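Local atomic coordinates of lipase (Pelosinus fermentans, PDB entry 5AH0), a protein that hydrolyses the polyester poly(butylene adipate-co-terephthalate) and, as a lipase of the alpha/beta-hydrolase clan, probably cleaves ester bonds of lipids. Residues T166-G171 against D315-T320; Y62-G67 against P90-E95; V120-Q125 against Q249-Q254; V48-S53 against Y198-D203. One frame throughout, in Å; residues are numbered along the deposited sequence.

Contact 1: T166-G171 against D315-T320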
loop_
_atom_site.group_PDB
_atom_site.type_symbol
_atom_site.label_atom_id
_atom_site.label_comp_id
_atom_site.label_asym_id
_atom_site.label_seq_id
_atom_site.Cartn_x
_atom_site.Cartn_y
_atom_site.Cartn_z
ATOM N N THR A 166 -0.492 12.521 -0.852
ATOM C CA THR A 166 -1.856 12.933 -1.180
ATOM C C THR A 166 -2.334 14.142 -0.394
ATOM O O THR A 166 -2.160 14.188 0.823
ATOM C CB THR A 166 -2.872 11.852 -0.872
ATOM O OG1 THR A 166 -2.390 10.592 -1.327
ATOM C CG2 THR A 166 -4.147 12.182 -1.570
ATOM N N THR A 167 -3.014 15.079 -1.056
ATOM C CA THR A 167 -3.585 16.216 -0.339
ATOM C C THR A 167 -4.737 15.756 0.572
ATOM O O THR A 167 -5.174 16.488 1.451
ATOM C CB THR A 167 -4.039 17.314 -1.314
ATOM O OG1 THR A 167 -4.936 16.774 -2.280
ATOM C CG2 THR A 167 -2.839 17.838 -2.058
ATOM N N LEU A 168 -5.196 14.522 0.394
ATOM C CA LEU A 168 -6.192 13.973 1.306
ATOM C C LEU A 168 -5.617 13.877 2.710
ATOM O O LEU A 168 -6.304 14.136 3.694
ATOM C CB LEU A 168 -6.647 12.586 0.869
ATOM C CG LEU A 168 -7.876 12.065 1.616
ATOM C CD1 LEU A 168 -9.167 12.581 0.992
ATOM C CD2 LEU A 168 -7.875 10.565 1.684
ATOM N N ALA A 169 -4.344 13.519 2.800
ATOM C CA ALA A 169 -3.699 13.380 4.104
ATOM C C ALA A 169 -3.182 14.720 4.633
ATOM O O ALA A 169 -2.928 14.852 5.831
ATOM C CB ALA A 169 -2.558 12.360 4.030
ATOM N N ASP A 170 -3.032 15.709 3.752
ATOM C CA ASP A 170 -2.585 17.038 4.176
ATOM C C ASP A 170 -3.672 17.762 4.968
ATOM O O ASP A 170 -3.372 18.598 5.820
ATOM C CB ASP A 170 -2.156 17.898 2.976
ATOM C CG ASP A 170 -0.851 17.418 2.332
ATOM O OD1 ASP A 170 -0.490 16.235 2.483
ATOM O OD2 ASP A 170 -0.164 18.239 1.687
ATOM N N GLY A 171 -4.931 17.451 4.663
ATOM C CA GLY A 171 -6.069 18.029 5.359
ATOM C C GLY A 171 -6.264 17.524 6.781
ATOM O O GLY A 171 -7.177 17.964 7.482
ATOM N N ASP A 315 -8.094 10.322 -8.147
ATOM C CA ASP A 315 -8.917 9.127 -8.298
ATOM C C ASP A 315 -9.901 8.977 -7.137
ATOM O O ASP A 315 -10.490 7.904 -6.952
ATOM C CB ASP A 315 -8.041 7.868 -8.407
ATOM C CG ASP A 315 -7.253 7.560 -7.118
ATOM O OD1 ASP A 315 -7.411 8.277 -6.101
ATOM O OD2 ASP A 315 -6.475 6.572 -7.115
ATOM N N GLY A 316 -10.065 10.043 -6.349
ATOM C CA GLY A 316 -10.971 10.004 -5.210
ATOM C C GLY A 316 -10.205 9.854 -3.904
ATOM O O GLY A 316 -10.696 10.207 -2.833
ATOM N N VAL A 317 -8.978 9.352 -3.986
ATOM C CA VAL A 317 -8.177 9.195 -2.795
ATOM C C VAL A 317 -6.782 9.773 -2.988
ATOM O O VAL A 317 -6.221 10.328 -2.062
ATOM C CB VAL A 317 -8.054 7.704 -2.373
ATOM C CG1 VAL A 317 -7.070 7.563 -1.223
ATOM C CG2 VAL A 317 -9.413 7.137 -1.963
ATOM N N VAL A 318 -6.230 9.656 -4.189
ATOM C CA VAL A 318 -4.857 10.084 -4.441
ATOM C C VAL A 318 -4.746 11.006 -5.653
ATOM O O VAL A 318 -5.360 10.735 -6.679
ATOM C CB VAL A 318 -3.937 8.867 -4.667
ATOM C CG1 VAL A 318 -2.490 9.309 -4.857
ATOM C CG2 VAL A 318 -4.042 7.913 -3.502
ATOM N N ASN A 319 -3.992 12.101 -5.535
ATOM C CA ASN A 319 -3.739 12.968 -6.686
ATOM C C ASN A 319 -3.073 12.195 -7.832
ATOM O O ASN A 319 -2.120 11.449 -7.602
ATOM C CB ASN A 319 -2.851 14.144 -6.283
ATOM C CG ASN A 319 -3.281 14.769 -4.979
ATOM O OD1 ASN A 319 -3.096 14.172 -3.917
ATOM N ND2 ASN A 319 -3.838 15.985 -5.040
ATOM N N THR A 320 -3.563 12.392 -9.058
ATOM C CA THR A 320 -3.041 11.677 -10.220
ATOM C C THR A 320 -1.571 11.986 -10.458
ATOM O O THR A 320 -0.798 11.109 -10.808
ATOM C CB THR A 320 -3.827 12.032 -11.492
ATOM O OG1 THR A 320 -5.213 11.746 -11.287
ATOM C CG2 THR A 320 -3.335 11.225 -12.662
#
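Asn319 and Thr167 join the short, weakly bonded helix 167-170 to the loop 315-320, which also carries Asp315, probably the acid of an alpha/beta-hydrolase catalytic triad. Asp315 OD2 is hydrogen-bonded to His357 ND1, consistent with the Asp-His pair of such a triad. The Asn319 amide makes two bonds to Thr167. OD1 of Asn319 accepts from Thr167 N at 3.0 Å, in the carbonyl plane and on a lone pair. ND2 of Asn319 donates to Thr167 OG1 at 3.1 Å, with that oxygen close to the plane of the Asn319 amide. Thr167 allows this with OG1 set between its backbone N and carbonyl carbon (chi1 55°), so N and OG1 both face the amide. ND2 has a second acceptor, the backbone O of Trp311, which helps fix the amide rotation. Thr166 OG1 approaches both methyls of Val318, 3.8 Å from CG1 and from CG2. Leu168 CD2 packs loosely on Val317 CG1 at 4.3 Å. The loop shapes itself around Asp315 OD1. This oxygen takes Val317 N at 2.8 Å, an Asx turn, and also Val318 N, the two coming from opposite faces of the carboxylate. Helix 288-294 lies against the contact, with Ile294 touching Thr167, Leu168 and Asn319. Asp170, further along helix 167-170, makes a salt bridge to Arg299. Asp315 OD2 also bonds Thr264 of strand 258-265.

Contact 2: Y62-G67 against P90-E95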
loop_
_atom_site.group_PDB
_atom_site.type_symbol
_atom_site.label_atom_id
_atom_site.label_comp_id
_atom_site.label_asym_id
_atom_site.label_seq_id
_atom_site.Cartn_x
_atom_site.Cartn_y
_atom_site.Cartn_z
ATOM N N TYR A 62 7.939 -8.141 5.271
ATOM C CA TYR A 62 9.075 -9.068 5.267
ATOM C C TYR A 62 8.719 -10.342 6.008
ATOM O O TYR A 62 8.903 -11.440 5.494
ATOM C CB TYR A 62 10.332 -8.431 5.886
ATOM C CG TYR A 62 11.508 -9.390 5.997
ATOM C CD1 TYR A 62 12.388 -9.567 4.935
ATOM C CD2 TYR A 62 11.738 -10.114 7.160
ATOM C CE1 TYR A 62 13.454 -10.446 5.026
ATOM C CE2 TYR A 62 12.808 -10.999 7.262
ATOM C CZ TYR A 62 13.659 -11.159 6.192
ATOM O OH TYR A 62 14.717 -12.031 6.288
ATOM N N ALA A 63 8.222 -10.188 7.228
ATOM C CA ALA A 63 7.811 -11.330 8.031
ATOM C C ALA A 63 6.659 -12.079 7.372
ATOM O O ALA A 63 6.624 -13.310 7.403
ATOM C CB ALA A 63 7.413 -10.888 9.428
ATOM N N TYR A 64 5.720 -11.344 6.774
ATOM C CA TYR A 64 4.526 -11.997 6.245
ATOM C C TYR A 64 4.881 -12.929 5.101
ATOM O O TYR A 64 4.358 -14.033 5.014
ATOM C CB TYR A 64 3.483 -10.969 5.801
ATOM C CG TYR A 64 2.090 -11.549 5.771
ATOM C CD1 TYR A 64 1.634 -12.255 4.664
ATOM C CD2 TYR A 64 1.246 -11.429 6.868
ATOM C CE1 TYR A 64 0.368 -12.805 4.641
ATOM C CE2 TYR A 64 -0.026 -11.974 6.858
ATOM C CZ TYR A 64 -0.460 -12.661 5.739
ATOM O OH TYR A 64 -1.722 -13.213 5.718
ATOM N N ILE A 65 5.787 -12.478 4.242
ATOM C CA ILE A 65 6.282 -13.274 3.125
ATOM C C ILE A 65 7.264 -14.372 3.554
ATOM O O ILE A 65 7.007 -15.568 3.385
ATOM C CB ILE A 65 6.982 -12.382 2.087
ATOM C CG1 ILE A 65 6.003 -11.356 1.510
ATOM C CG2 ILE A 65 7.537 -13.222 0.968
ATOM C CD1 ILE A 65 6.624 -10.433 0.470
ATOM N N LYS A 66 8.392 -13.944 4.113
ATOM C CA LYS A 66 9.496 -14.844 4.452
ATOM C C LYS A 66 9.123 -15.827 5.552
ATOM O O LYS A 66 9.496 -16.994 5.501
ATOM C CB LYS A 66 10.726 -14.037 4.876
ATOM C CG LYS A 66 11.924 -14.871 5.210
ATOM C CD LYS A 66 12.268 -15.813 4.071
ATOM C CE LYS A 66 13.638 -16.449 4.288
ATOM N NZ LYS A 66 13.961 -17.417 3.208
ATOM N N GLY A 67 8.377 -15.340 6.537
ATOM C CA GLY A 67 8.026 -16.124 7.705
ATOM C C GLY A 67 8.727 -15.549 8.918
ATOM O O GLY A 67 9.811 -14.977 8.797
ATOM N N PRO A 90 3.415 -17.650 9.535
ATOM C CA PRO A 90 3.969 -18.865 8.919
ATOM C C PRO A 90 4.847 -18.531 7.721
ATOM O O PRO A 90 5.879 -19.164 7.502
ATOM C CB PRO A 90 2.725 -19.644 8.478
ATOM C CG PRO A 90 1.587 -19.045 9.246
ATOM C CD PRO A 90 1.946 -17.604 9.426
ATOM N N GLY A 91 4.425 -17.531 6.955
ATOM C CA GLY A 91 5.133 -17.130 5.757
ATOM C C GLY A 91 4.434 -17.623 4.511
ATOM O O GLY A 91 4.139 -18.809 4.381
ATOM N N LEU A 92 4.161 -16.701 3.597
ATOM C CA LEU A 92 3.509 -17.030 2.338
ATOM C C LEU A 92 4.437 -17.819 1.445
ATOM O O LEU A 92 3.989 -18.637 0.643
ATOM C CB LEU A 92 3.078 -15.770 1.598
ATOM C CG LEU A 92 1.953 -14.945 2.202
ATOM C CD1 LEU A 92 1.796 -13.663 1.404
ATOM C CD2 LEU A 92 0.659 -15.750 2.230
ATOM N N TYR A 93 5.730 -17.531 1.567
ATOM C CA TYR A 93 6.743 -18.067 0.663
ATOM C C TYR A 93 8.091 -18.234 1.374
ATOM O O TYR A 93 9.036 -17.493 1.105
ATOM C CB TYR A 93 6.873 -17.137 -0.545
ATOM C CG TYR A 93 7.677 -17.665 -1.711
ATOM C CD1 TYR A 93 7.420 -18.918 -2.253
ATOM C CD2 TYR A 93 8.663 -16.885 -2.302
ATOM C CE1 TYR A 93 8.152 -19.393 -3.334
ATOM C CE2 TYR A 93 9.392 -17.345 -3.382
ATOM C CZ TYR A 93 9.137 -18.600 -3.893
ATOM O OH TYR A 93 9.870 -19.055 -4.963
ATOM N N PRO A 94 8.178 -19.207 2.291
ATOM C CA PRO A 94 9.362 -19.422 3.140
ATOM C C PRO A 94 10.692 -19.503 2.384
ATOM O O PRO A 94 11.720 -19.126 2.938
ATOM C CB PRO A 94 9.058 -20.754 3.826
ATOM C CG PRO A 94 7.567 -20.813 3.859
ATOM C CD PRO A 94 7.115 -20.185 2.576
ATOM N N GLU A 95 10.675 -19.968 1.141
ATOM C CA GLU A 95 11.912 -20.147 0.391
ATOM C C GLU A 95 12.326 -18.888 -0.352
ATOM O O GLU A 95 13.241 -18.930 -1.176
ATOM C CB GLU A 95 11.771 -21.293 -0.606
ATOM C CG GLU A 95 10.987 -22.480 -0.076
ATOM C CD GLU A 95 9.489 -22.265 -0.201
ATOM O OE1 GLU A 95 9.074 -21.577 -1.159
ATOM O OE2 GLU A 95 8.737 -22.777 0.659
#
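Leu92 CD1 meets the Tyr64 ring at its edge, in plane, 3.6 Å from Tyr64 CD1. Leu92 CG lies equally near Tyr64 CE1. Tyr64 has CG anti to its backbone N (chi1 -157°), which swings the ring out to the loop. That ring also meets the ring of Tyr89, with the planes at about 55°. The Tyr62 ring has Lys66 CB over the centre of one face, one turn on along the same helix. Backbone bonds tie the loop 90-95 to the end of helix 54-66. Leu92 N donates to Tyr64 O at 3.0 Å, in the carbonyl plane. Tyr93 N donates to Ile65 O at 3.0 Å, tilted 20° from the plane of the Ile65 carbonyl. Loop amides thus occupy carbonyls of the last helical turn. Gly67 then leaves the helix with positive phi, and its CA lies 3.6 Å from Gly91 CA. The chain goes on into strand 68-71, which pairs antiparallel with 85-89. The excursion between these strands supplies zinc ligands His76 and His82, as in zinc-binding lipases of this family. Gly91 CA also makes a CA-H...O contact to Tyr64 O. At the outer edge Lys66, bent at chi2, sends NZ to Pro94 O at 2.8 Å. The same NZ also bonds Trp96 O. Ile65 CG2 touches Tyr93 CB at 4.2 Å, and both residues rest on Ile108 of strand 108-113.

Contact 3: V120-Q125 against Q249-Q254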
loop_
_atom_site.group_PDB
_atom_site.type_symbol
_atom_site.label_atom_id
_atom_site.label_comp_id
_atom_site.label_asym_id
_atom_site.label_seq_id
_atom_site.Cartn_x
_atom_site.Cartn_y
_atom_site.Cartn_z
ATOM N N VAL A 120 6.343 -1.148 -0.565
ATOM C CA VAL A 120 7.222 -2.111 -1.218
ATOM C C VAL A 120 8.510 -1.471 -1.736
ATOM O O VAL A 120 9.550 -2.134 -1.790
ATOM C CB VAL A 120 6.497 -2.842 -2.358
ATOM C CG1 VAL A 120 5.319 -3.639 -1.793
ATOM C CG2 VAL A 120 6.040 -1.869 -3.430
ATOM N N ARG A 121 8.451 -0.186 -2.081
ATOM C CA ARG A 121 9.666 0.591 -2.340
ATOM C C ARG A 121 10.560 0.563 -1.094
ATOM O O ARG A 121 11.787 0.441 -1.174
ATOM C CB ARG A 121 9.331 2.040 -2.694
ATOM C CG ARG A 121 8.839 2.284 -4.114
ATOM C CD ARG A 121 8.285 3.710 -4.233
ATOM N NE ARG A 121 9.267 4.712 -3.812
ATOM C CZ ARG A 121 8.964 5.930 -3.372
ATOM N NH1 ARG A 121 7.699 6.321 -3.282
ATOM N NH2 ARG A 121 9.932 6.759 -3.021
ATOM N N THR A 122 9.922 0.683 0.062
ATOM C CA THR A 122 10.629 0.704 1.330
ATOM C C THR A 122 11.187 -0.676 1.644
ATOM O O THR A 122 12.332 -0.809 2.097
ATOM C CB THR A 122 9.705 1.176 2.459
ATOM O OG1 THR A 122 9.178 2.466 2.118
ATOM C CG2 THR A 122 10.448 1.259 3.778
ATOM N N LEU A 123 10.385 -1.703 1.393
ATOM C CA LEU A 123 10.834 -3.070 1.594
ATOM C C LEU A 123 12.121 -3.354 0.829
ATOM O O LEU A 123 13.059 -3.905 1.396
ATOM C CB LEU A 123 9.754 -4.064 1.181
ATOM C CG LEU A 123 10.217 -5.517 1.223
ATOM C CD1 LEU A 123 10.500 -5.931 2.657
ATOM C CD2 LEU A 123 9.180 -6.430 0.584
ATOM N N VAL A 124 12.172 -2.985 -0.451
ATOM C CA VAL A 124 13.343 -3.327 -1.266
ATOM C C VAL A 124 14.553 -2.495 -0.841
ATOM O O VAL A 124 15.700 -2.946 -0.966
ATOM C CB VAL A 124 13.091 -3.144 -2.790
ATOM C CG1 VAL A 124 11.906 -3.995 -3.254
ATOM C CG2 VAL A 124 12.886 -1.683 -3.143
ATOM N N GLN A 125 14.293 -1.300 -0.312
ATOM C CA GLN A 125 15.370 -0.452 0.194
ATOM C C GLN A 125 16.049 -1.123 1.384
ATOM O O GLN A 125 17.271 -1.085 1.519
ATOM C CB GLN A 125 14.853 0.929 0.590
ATOM C CG GLN A 125 15.975 1.921 0.863
ATOM C CD GLN A 125 16.686 2.378 -0.401
ATOM O OE1 GLN A 125 16.085 2.469 -1.474
ATOM N NE2 GLN A 125 17.986 2.622 -0.289
ATOM N N GLN A 249 13.595 10.819 -0.040
ATOM C CA GLN A 249 15.001 11.169 0.085
ATOM C C GLN A 249 15.881 9.941 0.222
ATOM O O GLN A 249 17.012 9.930 -0.258
ATOM C CB GLN A 249 15.220 12.100 1.274
ATOM C CG GLN A 249 15.139 13.576 0.917
ATOM C CD GLN A 249 15.313 14.475 2.126
ATOM O OE1 GLN A 249 14.758 14.207 3.194
ATOM N NE2 GLN A 249 16.082 15.552 1.965
ATOM N N TRP A 250 15.365 8.904 0.878
ATOM C CA TRP A 250 16.192 7.744 1.207
ATOM C C TRP A 250 15.685 6.416 0.627
ATOM O O TRP A 250 16.376 5.395 0.715
ATOM C CB TRP A 250 16.331 7.625 2.725
ATOM C CG TRP A 250 15.093 7.147 3.418
ATOM C CD1 TRP A 250 14.019 7.897 3.790
ATOM C CD2 TRP A 250 14.815 5.806 3.836
ATOM N NE1 TRP A 250 13.081 7.105 4.409
ATOM C CE2 TRP A 250 13.544 5.816 4.448
ATOM C CE3 TRP A 250 15.516 4.598 3.750
ATOM C CZ2 TRP A 250 12.957 4.661 4.973
ATOM C CZ3 TRP A 250 14.931 3.449 4.270
ATOM C CH2 TRP A 250 13.664 3.490 4.876
ATOM N N VAL A 251 14.489 6.420 0.043
ATOM C CA VAL A 251 13.989 5.228 -0.649
ATOM C C VAL A 251 14.108 5.425 -2.157
ATOM O O VAL A 251 13.294 6.113 -2.778
ATOM C CB VAL A 251 12.538 4.906 -0.267
ATOM C CG1 VAL A 251 12.052 3.687 -1.025
ATOM C CG2 VAL A 251 12.433 4.670 1.228
ATOM N N LYS A 252 15.140 4.822 -2.734
ATOM C CA LYS A 252 15.534 5.112 -4.103
ATOM C C LYS A 252 15.310 3.917 -5.008
ATOM O O LYS A 252 15.234 2.780 -4.542
ATOM C CB LYS A 252 17.008 5.534 -4.161
ATOM C CG LYS A 252 17.398 6.680 -3.234
ATOM C CD LYS A 252 18.915 6.815 -3.197
ATOM C CE LYS A 252 19.395 7.948 -2.296
ATOM N NZ LYS A 252 19.491 9.227 -3.048
ATOM N N ALA A 253 15.216 4.179 -6.306
ATOM C CA ALA A 253 14.995 3.111 -7.267
ATOM C C ALA A 253 16.237 2.239 -7.336
ATOM O O ALA A 253 17.326 2.736 -7.609
ATOM C CB ALA A 253 14.654 3.678 -8.636
ATOM N N GLN A 254 16.073 0.948 -7.062
ATOM C CA GLN A 254 17.189 0.007 -7.136
ATOM C C GLN A 254 17.535 -0.335 -8.576
ATOM O O GLN A 254 16.691 -0.263 -9.466
ATOM C CB GLN A 254 16.870 -1.255 -6.338
ATOM C CG GLN A 254 16.382 -0.938 -4.934
ATOM C CD GLN A 254 17.483 -0.354 -4.059
ATOM O OE1 GLN A 254 18.672 -0.545 -4.324
ATOM N NE2 GLN A 254 17.089 0.393 -3.033
#
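Gln125 and Lys252 make the main polar link between helix 116-129 and the chain leaving helix 241-250. Lys252 N donates to Gln125 OE1 at 2.8 Å. The donor stands 51° out of the carbonyl plane, so it does not use a lone pair direction. A bend at chi2 of Gln125 (73°) turns the amide to this backbone N. The amide of Gln254 crosses that of Gln125 with planes 49° apart, but its NE2 is poorly aimed at OE1 for a bond. Arg121 adds a weak bond, its NH2 lying 3.4 Å from Val251 O, with that oxygen at the guanidinium edge and near its plane. The stronger partner of this NH2 is Asn248 OD1.

Apolar packing turns on Val251. Its CG1 presses on the helix at Arg121, 3.6 Å from Arg121 CB and 3.3 Å from Arg121 O. CG2 of Val251 sits over the centre of one face of the Trp250 ring, 3.5 Å above the plane. The same ring is met obliquely from the helix: Gln125 CG is 3.9 Å from Trp250 CZ3, and Thr122 CG2 is 4.1 Å from Trp250 CH2. The side chains of Val124 and Gln254 run antiparallel past one another, touching through Val124 CG2 and Gln254 CG.

Helix 116-129 directly follows strand 108-113, the place of the nucleophile-elbow helix in alpha/beta hydrolases. Val124 also packs on strand 153-159, through Val153 and Ile156. Thr122 touches Ala58 and Trp250 touches Trp55, both of helix 54-66.

Contact 4: V48-S53 against Y198-D203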
loop_
_atom_site.group_PDB
_atom_site.type_symbol
_atom_site.label_atom_id
_atom_site.label_comp_id
_atom_site.label_asym_id
_atom_site.label_seq_id
_atom_site.Cartn_x
_atom_site.Cartn_y
_atom_site.Cartn_z
ATOM N N VAL A 48 -0.826 -6.083 5.733
ATOM C CA VAL A 48 -0.100 -5.184 6.609
ATOM C C VAL A 48 -1.070 -4.219 7.267
ATOM O O VAL A 48 -2.265 -4.214 6.954
ATOM C CB VAL A 48 0.985 -4.409 5.845
ATOM C CG1 VAL A 48 1.993 -5.383 5.232
ATOM C CG2 VAL A 48 0.367 -3.544 4.766
ATOM N N GLY A 49 -0.558 -3.397 8.173
ATOM C CA GLY A 49 -1.405 -2.488 8.920
ATOM C C GLY A 49 -2.051 -1.517 7.969
ATOM O O GLY A 49 -1.351 -0.840 7.208
ATOM N N PRO A 50 -3.390 -1.438 8.000
ATOM C CA PRO A 50 -4.118 -0.562 7.084
ATOM C C PRO A 50 -3.761 0.902 7.301
ATOM O O PRO A 50 -3.915 1.692 6.365
ATOM C CB PRO A 50 -5.587 -0.840 7.424
ATOM C CG PRO A 50 -5.564 -1.334 8.812
ATOM C CD PRO A 50 -4.301 -2.130 8.924
ATOM N N VAL A 51 -3.289 1.256 8.498
ATOM C CA VAL A 51 -2.926 2.647 8.796
ATOM C C VAL A 51 -1.562 2.863 9.473
ATOM O O VAL A 51 -1.262 3.974 9.921
ATOM C CB VAL A 51 -3.988 3.309 9.683
ATOM C CG1 VAL A 51 -5.326 3.423 8.920
ATOM C CG2 VAL A 51 -4.148 2.529 10.967
ATOM N N SER A 52 -0.741 1.818 9.562
ATOM C CA SER A 52 0.615 1.979 10.078
ATOM C C SER A 52 1.507 2.761 9.103
ATOM O O SER A 52 1.113 3.071 7.971
ATOM C CB SER A 52 1.251 0.613 10.362
ATOM O OG SER A 52 0.478 -0.149 11.274
ATOM N N SER A 53 2.719 3.053 9.561
ATOM C CA SER A 53 3.772 3.667 8.754
ATOM C C SER A 53 4.280 2.707 7.670
ATOM O O SER A 53 4.091 1.496 7.765
ATOM C CB SER A 53 4.930 4.096 9.665
ATOM O OG SER A 53 6.122 4.364 8.939
ATOM N N TYR A 198 -12.882 -6.586 10.878
ATOM C CA TYR A 198 -11.899 -5.618 10.427
ATOM C C TYR A 198 -11.010 -5.250 11.601
ATOM O O TYR A 198 -11.498 -5.018 12.705
ATOM C CB TYR A 198 -12.578 -4.374 9.841
ATOM C CG TYR A 198 -11.644 -3.467 9.069
ATOM C CD1 TYR A 198 -10.751 -2.626 9.734
ATOM C CD2 TYR A 198 -11.656 -3.439 7.675
ATOM C CE1 TYR A 198 -9.887 -1.779 9.030
ATOM C CE2 TYR A 198 -10.792 -2.595 6.956
ATOM C CZ TYR A 198 -9.916 -1.771 7.648
ATOM O OH TYR A 198 -9.065 -0.945 6.961
ATOM N N ASP A 199 -9.704 -5.214 11.374
ATOM C CA ASP A 199 -8.768 -4.933 12.448
ATOM C C ASP A 199 -7.695 -3.927 12.043
ATOM O O ASP A 199 -7.053 -4.084 11.009
ATOM C CB ASP A 199 -8.105 -6.222 12.918
ATOM C CG ASP A 199 -7.059 -5.969 13.979
ATOM O OD1 ASP A 199 -7.257 -5.033 14.789
ATOM O OD2 ASP A 199 -6.041 -6.688 13.996
ATOM N N PHE A 200 -7.469 -2.913 12.874
ATOM C CA PHE A 200 -6.529 -1.866 12.489
ATOM C C PHE A 200 -5.083 -2.263 12.709
ATOM O O PHE A 200 -4.169 -1.599 12.202
ATOM C CB PHE A 200 -6.855 -0.566 13.215
ATOM C CG PHE A 200 -8.159 0.029 12.777
ATOM C CD1 PHE A 200 -8.252 0.684 11.560
ATOM C CD2 PHE A 200 -9.290 -0.075 13.567
ATOM C CE1 PHE A 200 -9.450 1.221 11.136
ATOM C CE2 PHE A 200 -10.490 0.466 13.155
ATOM C CZ PHE A 200 -10.571 1.109 11.934
ATOM N N LYS A 201 -4.889 -3.365 13.433
ATOM C CA LYS A 201 -3.564 -3.931 13.657
ATOM C C LYS A 201 -2.606 -2.890 14.225
ATOM O O LYS A 201 -1.554 -2.608 13.644
ATOM C CB LYS A 201 -3.018 -4.521 12.355
ATOM C CG LYS A 201 -3.915 -5.584 11.749
ATOM C CD LYS A 201 -3.625 -5.776 10.270
ATOM C CE LYS A 201 -4.841 -6.314 9.520
ATOM N NZ LYS A 201 -5.011 -5.641 8.173
ATOM N N LEU A 202 -2.999 -2.288 15.341
ATOM C CA LEU A 202 -2.149 -1.313 16.011
ATOM C C LEU A 202 -1.758 -1.793 17.398
ATOM O O LEU A 202 -1.791 -1.029 18.359
ATOM C CB LEU A 202 -2.857 0.038 16.088
ATOM C CG LEU A 202 -3.183 0.560 14.687
ATOM C CD1 LEU A 202 -4.152 1.720 14.716
ATOM C CD2 LEU A 202 -1.899 0.960 13.999
ATOM N N ASP A 203 -1.368 -3.058 17.497
ATOM C CA ASP A 203 -1.061 -3.643 18.800
ATOM C C ASP A 203 0.284 -3.135 19.324
ATOM O O ASP A 203 0.526 -3.141 20.533
ATOM C CB ASP A 203 -1.062 -5.170 18.728
ATOM C CG ASP A 203 -2.302 -5.727 18.033
ATOM O OD1 ASP A 203 -3.266 -4.963 17.798
ATOM O OD2 ASP A 203 -2.319 -6.941 17.738
#
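Pro50 is the apolar centre, set among Tyr198, Phe200 and the chain of Lys201. Its CG lies obliquely to both rings, 4.3 Å from Phe200 CD1 and 4.4 Å from Tyr198 CE1. Its CD comes 3.3 Å from Phe200 O. The two rings also meet each other: Tyr198 CD1 is over one face of the Phe200 ring, toward the rim, while Phe200 CD1 lies in plane at the Tyr198 edge. Beside them Val51 crosses Leu202 at about a right angle, with Val51 CG2 3.8 Å from Leu202 CD1. With Val51 CG1 anti to the carbonyl carbon (chi1 -65°), CG2 falls between the backbone N and the carbonyl carbon and faces the leucine. Leu202 CD2 reaches Ser52 OG at 3.8 Å.

Further out, Tyr198 OH touches Pro50 CB at 3.5 Å and is hydrogen-bonded to Met13 O. Lys201 passes obliquely over Pro50, with its CD against Pro50 CD, and sends NZ to Val48 O at 3.3 Å, a weak bond. Its backbone takes left-handed angles (phi 54°), and its N bonds Asp199 OD1 from above the carboxylate plane, closing an Asx turn. Asp199 OD2 forms a salt bridge with Arg87.

The segment 48-53 links sheet strand 43-46 to helix 54-66. Ser53 is the N-cap of that helix, with OG bonded to Trp55 N, and the first helical turn carries the zinc ligand Asp56. Pro50 is also backbone-bonded to Met13, in the loop after strand 6-9, which in related lipases contributes to the oxyanion hole.

Overall arrangement
The four contacts are spread over one alpha/beta-hydrolase-type domain. Contacts 1 and 2 lie on opposite sides of the chain's centre, 32 Å apart between centres. Contact 1 includes the loop with Asp315, which bonds His357, consistent with a catalytic Asp-His pair. Contact 3 is 22 Å from contact 1 between centres and does not touch it; the nearest atoms are about 11 Å apart. Contacts 2 and 3 touch, Tyr62 CB lying 4.1 Å from Leu123 CD1. The zinc ion, bound by Asp56, His76, His82 and Asp233, sits near contact 4: the Ser52 side chain is about 7 Å from it, against about 10 Å for Thr122. Helix 54-66 runs from contact 4 to contact 2.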